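Local structure of protein-arginine-phosphatase (Bacillus subtilis subsp. subtilis, 4KK3) at residues E26-N31 / Q140-L145; L55-I60 / Q129-L134. The protein removes phosphate from phosphoarginine residues of many proteins, counteracting the arginine kinase McsB, and has almost no activity on phosphoserine, phosphothreonine or phosphotyrosine peptides. All coordinates share one frame; numbering follows the deposited sequence.

Contact 1. Residues E26-N31 / Q140-L145; sequences EREGLN and QLAKQL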
loop_
_atom_site.group_PDB
_atom_site.type_symbol
_atom_site.label_atom_id
_atom_site.label_comp_id
_atom_site.label_asym_id
_atom_site.label_seq_id
_atom_site.Cartn_x
_atom_site.Cartn_y
_atom_site.Cartn_z
ATOM N N GLU A 26 13.616 5.705 -2.179
ATOM C CA GLU A 26 14.571 6.754 -2.524
ATOM C C GLU A 26 15.932 6.536 -1.860
ATOM O O GLU A 26 16.961 6.922 -2.411
ATOM C CB GLU A 26 14.010 8.154 -2.245
ATOM C CG GLU A 26 14.009 8.579 -0.791
ATOM C CD GLU A 26 13.552 10.016 -0.614
ATOM O OE1 GLU A 26 13.211 10.661 -1.630
ATOM O OE2 GLU A 26 13.535 10.501 0.539
ATOM N N ARG A 27 15.947 5.898 -0.693
ATOM C CA ARG A 27 17.212 5.593 -0.022
ATOM C C ARG A 27 17.933 4.456 -0.738
ATOM O O ARG A 27 19.150 4.495 -0.930
ATOM C CB ARG A 27 16.978 5.202 1.436
ATOM C CG ARG A 27 16.223 6.228 2.260
ATOM C CD ARG A 27 17.130 7.297 2.827
ATOM N NE ARG A 27 16.602 7.822 4.086
ATOM C CZ ARG A 27 15.838 8.905 4.194
ATOM N NH1 ARG A 27 15.505 9.601 3.116
ATOM N NH2 ARG A 27 15.410 9.295 5.385
ATOM N N GLU A 28 17.167 3.444 -1.129
ATOM C CA GLU A 28 17.691 2.265 -1.811
ATOM C C GLU A 28 18.067 2.600 -3.254
ATOM O O GLU A 28 18.718 1.812 -3.942
ATOM C CB GLU A 28 16.646 1.142 -1.773
ATOM C CG GLU A 28 17.098 -0.206 -2.327
ATOM C CD GLU A 28 18.177 -0.867 -1.488
ATOM O OE1 GLU A 28 18.238 -0.593 -0.270
ATOM O OE2 GLU A 28 18.964 -1.661 -2.050
ATOM N N GLY A 29 17.662 3.779 -3.708
ATOM C CA GLY A 29 17.966 4.209 -5.058
ATOM C C GLY A 29 17.046 3.564 -6.069
ATOM O O GLY A 29 17.395 3.418 -7.240
ATOM N N LEU A 30 15.863 3.165 -5.610
ATOM C CA LEU A 30 14.879 2.537 -6.481
ATOM C C LEU A 30 14.213 3.544 -7.399
ATOM O O LEU A 30 13.808 4.620 -6.966
ATOM C CB LEU A 30 13.800 1.847 -5.649
ATOM C CG LEU A 30 14.079 0.425 -5.188
ATOM C CD1 LEU A 30 12.891 -0.085 -4.397
ATOM C CD2 LEU A 30 14.327 -0.445 -6.392
ATOM N N ASN A 31 14.083 3.180 -8.669
ATOM C CA ASN A 31 13.374 4.021 -9.618
ATOM C C ASN A 31 11.981 3.470 -9.868
ATOM O O ASN A 31 11.745 2.739 -10.829
ATOM C CB ASN A 31 14.164 4.160 -10.923
ATOM C CG ASN A 31 15.384 5.055 -10.770
ATOM O OD1 ASN A 31 15.403 5.954 -9.927
ATOM N ND2 ASN A 31 16.406 4.816 -11.589
ATOM N N GLN A 140 11.755 -5.328 2.632
ATOM C CA GLN A 140 12.002 -6.542 1.855
ATOM C C GLN A 140 11.580 -6.350 0.405
ATOM O O GLN A 140 12.275 -6.805 -0.500
ATOM C CB GLN A 140 11.259 -7.748 2.419
ATOM C CG GLN A 140 11.495 -8.087 3.871
ATOM C CD GLN A 140 10.573 -9.208 4.342
ATOM O OE1 GLN A 140 10.679 -10.351 3.881
ATOM N NE2 GLN A 140 9.647 -8.879 5.243
ATOM N N LEU A 141 10.433 -5.699 0.191
ATOM C CA LEU A 141 9.956 -5.409 -1.155
ATOM C C LEU A 141 11.009 -4.660 -1.960
ATOM O O LEU A 141 11.283 -4.995 -3.110
ATOM C CB LEU A 141 8.636 -4.621 -1.132
ATOM C CG LEU A 141 8.018 -4.224 -2.482
ATOM C CD1 LEU A 141 7.589 -5.463 -3.275
ATOM C CD2 LEU A 141 6.818 -3.290 -2.302
ATOM N N ALA A 142 11.597 -3.642 -1.343
ATOM C CA ALA A 142 12.632 -2.855 -1.985
ATOM C C ALA A 142 13.783 -3.739 -2.460
ATOM O O ALA A 142 14.195 -3.656 -3.614
ATOM C CB ALA A 142 13.122 -1.789 -1.043
ATOM N N LYS A 143 14.273 -4.604 -1.578
ATOM C CA LYS A 143 15.371 -5.501 -1.917
ATOM C C LYS A 143 14.966 -6.441 -3.048
ATOM O O LYS A 143 15.776 -6.761 -3.915
ATOM C CB LYS A 143 15.825 -6.312 -0.698
ATOM C CG LYS A 143 16.200 -5.494 0.536
ATOM C CD LYS A 143 17.434 -4.633 0.321
ATOM C CE LYS A 143 17.892 -4.005 1.634
ATOM N NZ LYS A 143 18.971 -2.991 1.449
ATOM N N GLN A 144 13.710 -6.876 -3.042
ATOM C CA GLN A 144 13.236 -7.789 -4.070
ATOM C C GLN A 144 13.110 -7.092 -5.415
ATOM O O GLN A 144 13.458 -7.663 -6.447
ATOM C CB GLN A 144 11.899 -8.410 -3.675
ATOM C CG GLN A 144 12.016 -9.471 -2.608
ATOM C CD GLN A 144 10.668 -9.867 -2.065
ATOM O OE1 GLN A 144 9.638 -9.339 -2.490
ATOM N NE2 GLN A 144 10.662 -10.799 -1.118
ATOM N N LEU A 145 12.633 -5.852 -5.403
ATOM C CA LEU A 145 12.442 -5.111 -6.650
ATOM C C LEU A 145 13.748 -4.906 -7.426
ATOM O O LEU A 145 13.726 -4.673 -8.634
ATOM C CB LEU A 145 11.737 -3.780 -6.398
ATOM C CG LEU A 145 10.241 -3.896 -6.096
ATOM C CD1 LEU A 145 9.689 -2.561 -5.680
ATOM C CD2 LEU A 145 9.489 -4.422 -7.309
#
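E28 and K143 form the polar half of this contact. NZ of K143 donates a hydrogen bond to OE1 of E28 at 3.0 Å, within a salt bridge. The amine meets OE1 on its syn side but lies 34° out of the carboxylate plane. The two side chains cross at about a right angle. With chi1 at -174°, E28 holds CG opposite the backbone N; the chain then bends at chi2 and brings the carboxylate to the lysine. CB of K143 points away from segment 26-31, and a bend at chi2 carries the amine back to E28. The other carboxylate oxygen, OE2, has a salt bridge to K146, so two lysines flank one acid and would probably stabilise its charged form. Replacing E28 with an alanine would probably leave both K143 and K146 without their acidic partner here.

The contact joins the C-terminal end of helix 13-28 to the C-terminal part of helix 124-145, in the low molecular weight phosphatase fold. G29 leaves the helix with positive phi (79°), and the chain turns so that L30 faces the second helix.

The apolar half is carried by L30, whose two methyls divide the work. CD1 rests on the backbone of A142, 3.7 Å from CA, and lies 3.8 Å from CB of the same residue. CD2 reaches CB of L145 at 4.2 Å. The small A142 lets the leucine come close to the helix backbone. A142 also touches I24, and L145 touches F21, both on helix 13-28. K146 and L151 pack on L30.

Contact 2. Residues L55-I60 / Q129-L134; sequences LFEKHI and QTRDEL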
loop_
_atom_site.group_PDB
_atom_site.type_symbol
_atom_site.label_atom_id
_atom_site.label_comp_id
_atom_site.label_asym_id
_atom_site.label_seq_id
_atom_site.Cartn_x
_atom_site.Cartn_y
_atom_site.Cartn_z
ATOM N N LEU A 55 3.462 7.955 11.445
ATOM C CA LEU A 55 4.557 8.216 10.518
ATOM C C LEU A 55 5.369 9.423 10.982
ATOM O O LEU A 55 6.583 9.456 10.795
ATOM C CB LEU A 55 4.059 8.450 9.100
ATOM C CG LEU A 55 3.393 7.236 8.430
ATOM C CD1 LEU A 55 3.540 7.253 6.913
ATOM C CD2 LEU A 55 3.849 5.901 9.011
ATOM N N PHE A 56 4.688 10.394 11.581
ATOM C CA PHE A 56 5.339 11.610 12.067
ATOM C C PHE A 56 6.437 11.269 13.088
ATOM O O PHE A 56 7.520 11.886 13.109
ATOM C CB PHE A 56 4.270 12.536 12.669
ATOM C CG PHE A 56 4.797 13.888 13.107
ATOM C CD1 PHE A 56 4.926 14.924 12.199
ATOM C CD2 PHE A 56 5.113 14.119 14.430
ATOM C CE1 PHE A 56 5.395 16.179 12.610
ATOM C CE2 PHE A 56 5.579 15.362 14.846
ATOM C CZ PHE A 56 5.711 16.386 13.928
ATOM N N GLU A 57 6.166 10.256 13.908
ATOM C CA GLU A 57 7.131 9.747 14.879
ATOM C C GLU A 57 8.449 9.300 14.229
ATOM O O GLU A 57 9.526 9.450 14.816
ATOM C CB GLU A 57 6.513 8.603 15.692
ATOM C CG GLU A 57 7.519 7.713 16.406
ATOM C CD GLU A 57 6.847 6.606 17.188
ATOM O OE1 GLU A 57 5.680 6.797 17.570
ATOM O OE2 GLU A 57 7.475 5.549 17.416
ATOM N N LYS A 58 8.357 8.785 13.009
ATOM C CA LYS A 58 9.518 8.339 12.251
ATOM C C LYS A 58 9.991 9.383 11.244
ATOM O O LYS A 58 10.738 9.063 10.315
ATOM C CB LYS A 58 9.187 7.037 11.513
ATOM C CG LYS A 58 8.752 5.914 12.432
ATOM C CD LYS A 58 9.946 5.308 13.149
ATOM C CE LYS A 58 9.590 3.966 13.763
ATOM N NZ LYS A 58 10.779 3.274 14.322
ATOM N N HIS A 59 9.555 10.625 11.440
ATOM C CA HIS A 59 9.948 11.753 10.599
ATOM C C HIS A 59 9.538 11.607 9.141
ATOM O O HIS A 59 10.254 12.027 8.240
ATOM C CB HIS A 59 11.459 12.035 10.728
ATOM C CG HIS A 59 11.902 12.225 12.144
ATOM N ND1 HIS A 59 12.099 13.471 12.696
ATOM C CD2 HIS A 59 12.158 11.331 13.127
ATOM C CE1 HIS A 59 12.474 13.337 13.957
ATOM N NE2 HIS A 59 12.515 12.051 14.244
ATOM N N ILE A 60 8.365 11.023 8.914
ATOM C CA ILE A 60 7.816 10.948 7.574
ATOM C C ILE A 60 6.488 11.675 7.567
ATOM O O ILE A 60 5.663 11.456 8.454
ATOM C CB ILE A 60 7.589 9.476 7.154
ATOM C CG1 ILE A 60 8.939 8.767 6.979
ATOM C CG2 ILE A 60 6.792 9.414 5.856
ATOM C CD1 ILE A 60 8.811 7.287 6.616
ATOM N N GLN A 129 1.885 -0.480 15.437
ATOM C CA GLN A 129 2.140 -1.881 15.111
ATOM C C GLN A 129 1.949 -2.143 13.616
ATOM O O GLN A 129 2.749 -2.829 12.992
ATOM C CB GLN A 129 1.244 -2.800 15.945
ATOM C CG GLN A 129 1.547 -2.748 17.445
ATOM C CD GLN A 129 0.599 -3.604 18.268
ATOM O OE1 GLN A 129 -0.368 -3.104 18.848
ATOM N NE2 GLN A 129 0.872 -4.903 18.324
ATOM N N THR A 130 0.895 -1.571 13.044
ATOM C CA THR A 130 0.669 -1.653 11.602
ATOM C C THR A 130 1.825 -1.007 10.840
ATOM O O THR A 130 2.359 -1.566 9.878
ATOM C CB THR A 130 -0.635 -0.965 11.214
ATOM O OG1 THR A 130 -1.723 -1.634 11.859
ATOM C CG2 THR A 130 -0.840 -1.022 9.706
ATOM N N ARG A 131 2.221 0.175 11.294
ATOM C CA ARG A 131 3.363 0.854 10.691
ATOM C C ARG A 131 4.601 -0.051 10.666
ATOM O O ARG A 131 5.268 -0.174 9.639
ATOM C CB ARG A 131 3.678 2.144 11.460
ATOM C CG ARG A 131 4.918 2.860 10.940
ATOM C CD ARG A 131 5.439 3.855 11.982
ATOM N NE ARG A 131 6.030 3.170 13.131
ATOM C CZ ARG A 131 6.159 3.697 14.348
ATOM N NH1 ARG A 131 5.725 4.928 14.619
ATOM N NH2 ARG A 131 6.705 2.974 15.311
ATOM N N ASP A 132 4.917 -0.666 11.804
ATOM C CA ASP A 132 6.105 -1.509 11.915
ATOM C C ASP A 132 6.004 -2.755 11.044
ATOM O O ASP A 132 6.987 -3.190 10.448
ATOM C CB ASP A 132 6.356 -1.909 13.370
ATOM C CG ASP A 132 6.818 -0.735 14.226
ATOM O OD1 ASP A 132 7.165 0.316 13.648
ATOM O OD2 ASP A 132 6.841 -0.863 15.469
ATOM N N GLU A 133 4.799 -3.318 10.986
ATOM C CA GLU A 133 4.519 -4.466 10.149
ATOM C C GLU A 133 4.773 -4.113 8.681
ATOM O O GLU A 133 5.441 -4.858 7.954
ATOM C CB GLU A 133 3.056 -4.880 10.368
ATOM C CG GLU A 133 2.526 -5.979 9.463
ATOM C CD GLU A 133 1.061 -6.270 9.743
ATOM O OE1 GLU A 133 0.388 -5.424 10.370
ATOM O OE2 GLU A 133 0.578 -7.341 9.343
ATOM N N LEU A 134 4.235 -2.974 8.261
ATOM C CA LEU A 134 4.404 -2.471 6.906
ATOM C C LEU A 134 5.868 -2.187 6.592
ATOM O O LEU A 134 6.369 -2.549 5.524
ATOM C CB LEU A 134 3.587 -1.194 6.702
ATOM C CG LEU A 134 2.094 -1.456 6.525
ATOM C CD1 LEU A 134 1.314 -0.155 6.413
ATOM C CD2 LEU A 134 1.902 -2.324 5.259
#
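Two positively charged side chains, K58 and R131, lie against each other. CE of K58 sits over one face of the R131 guanidinium, 3.3 Å above its plane and offset toward the rim. NZ of K58 is 4.2 Å from NH2 of R131, a like-charge approach that nearby acids probably ease. OD1 of D132 takes bonds from both NE (3.1 Å) and NH2 (3.2 Å) of R131. This side-on grip lies in the guanidinium plane and helps fix its rotation. E57 completes the salt-bridge network. Its carboxylate is turned 76° from the guanidinium, and the bond from R131 NH2 to E57 OE2 is weak at 3.4 Å. OE1 of E57 has a salt bridge to K128.

The segment 55-60 ends helix 49-56 in a Schellman motif, with H59 as the C-prime residue at positive phi. O of L55 accepts from N of both K58 and I60. R131, on helix 124-145, reaches this helix end, and its NH1 donates to O of A54.

Closer to the backbone of helix 124-145, CD2 of L55 packs on the aliphatic stem of R131, 3.8 Å from its CG. CG of R131 lies anti to the backbone N (chi1 176°), and the chain runs past the leucine in the opposite direction before bending at chi3.

How the contacts relate
Both contacts use helix 124-145, at different points along it. Contact 1 engages its C-terminal part and contact 2 an earlier part. Their centres are about 18 Å apart and they do not touch. Each brings the helix against the end of another helix, 13-28 in contact 1 and 49-56 in contact 2. Contact 1 is the more buried, with leucine and alanine packing inside and one charged pair at its margin. Contact 2 is only partly buried, and charge dominates it: a buried arginine meets exposed acidic and lysine side chains. Contact 1 is remote from the active site, whereas the side chain of R131 in contact 2 lies about 9 Å from that of R13, probably an active-site residue as in related phosphatases.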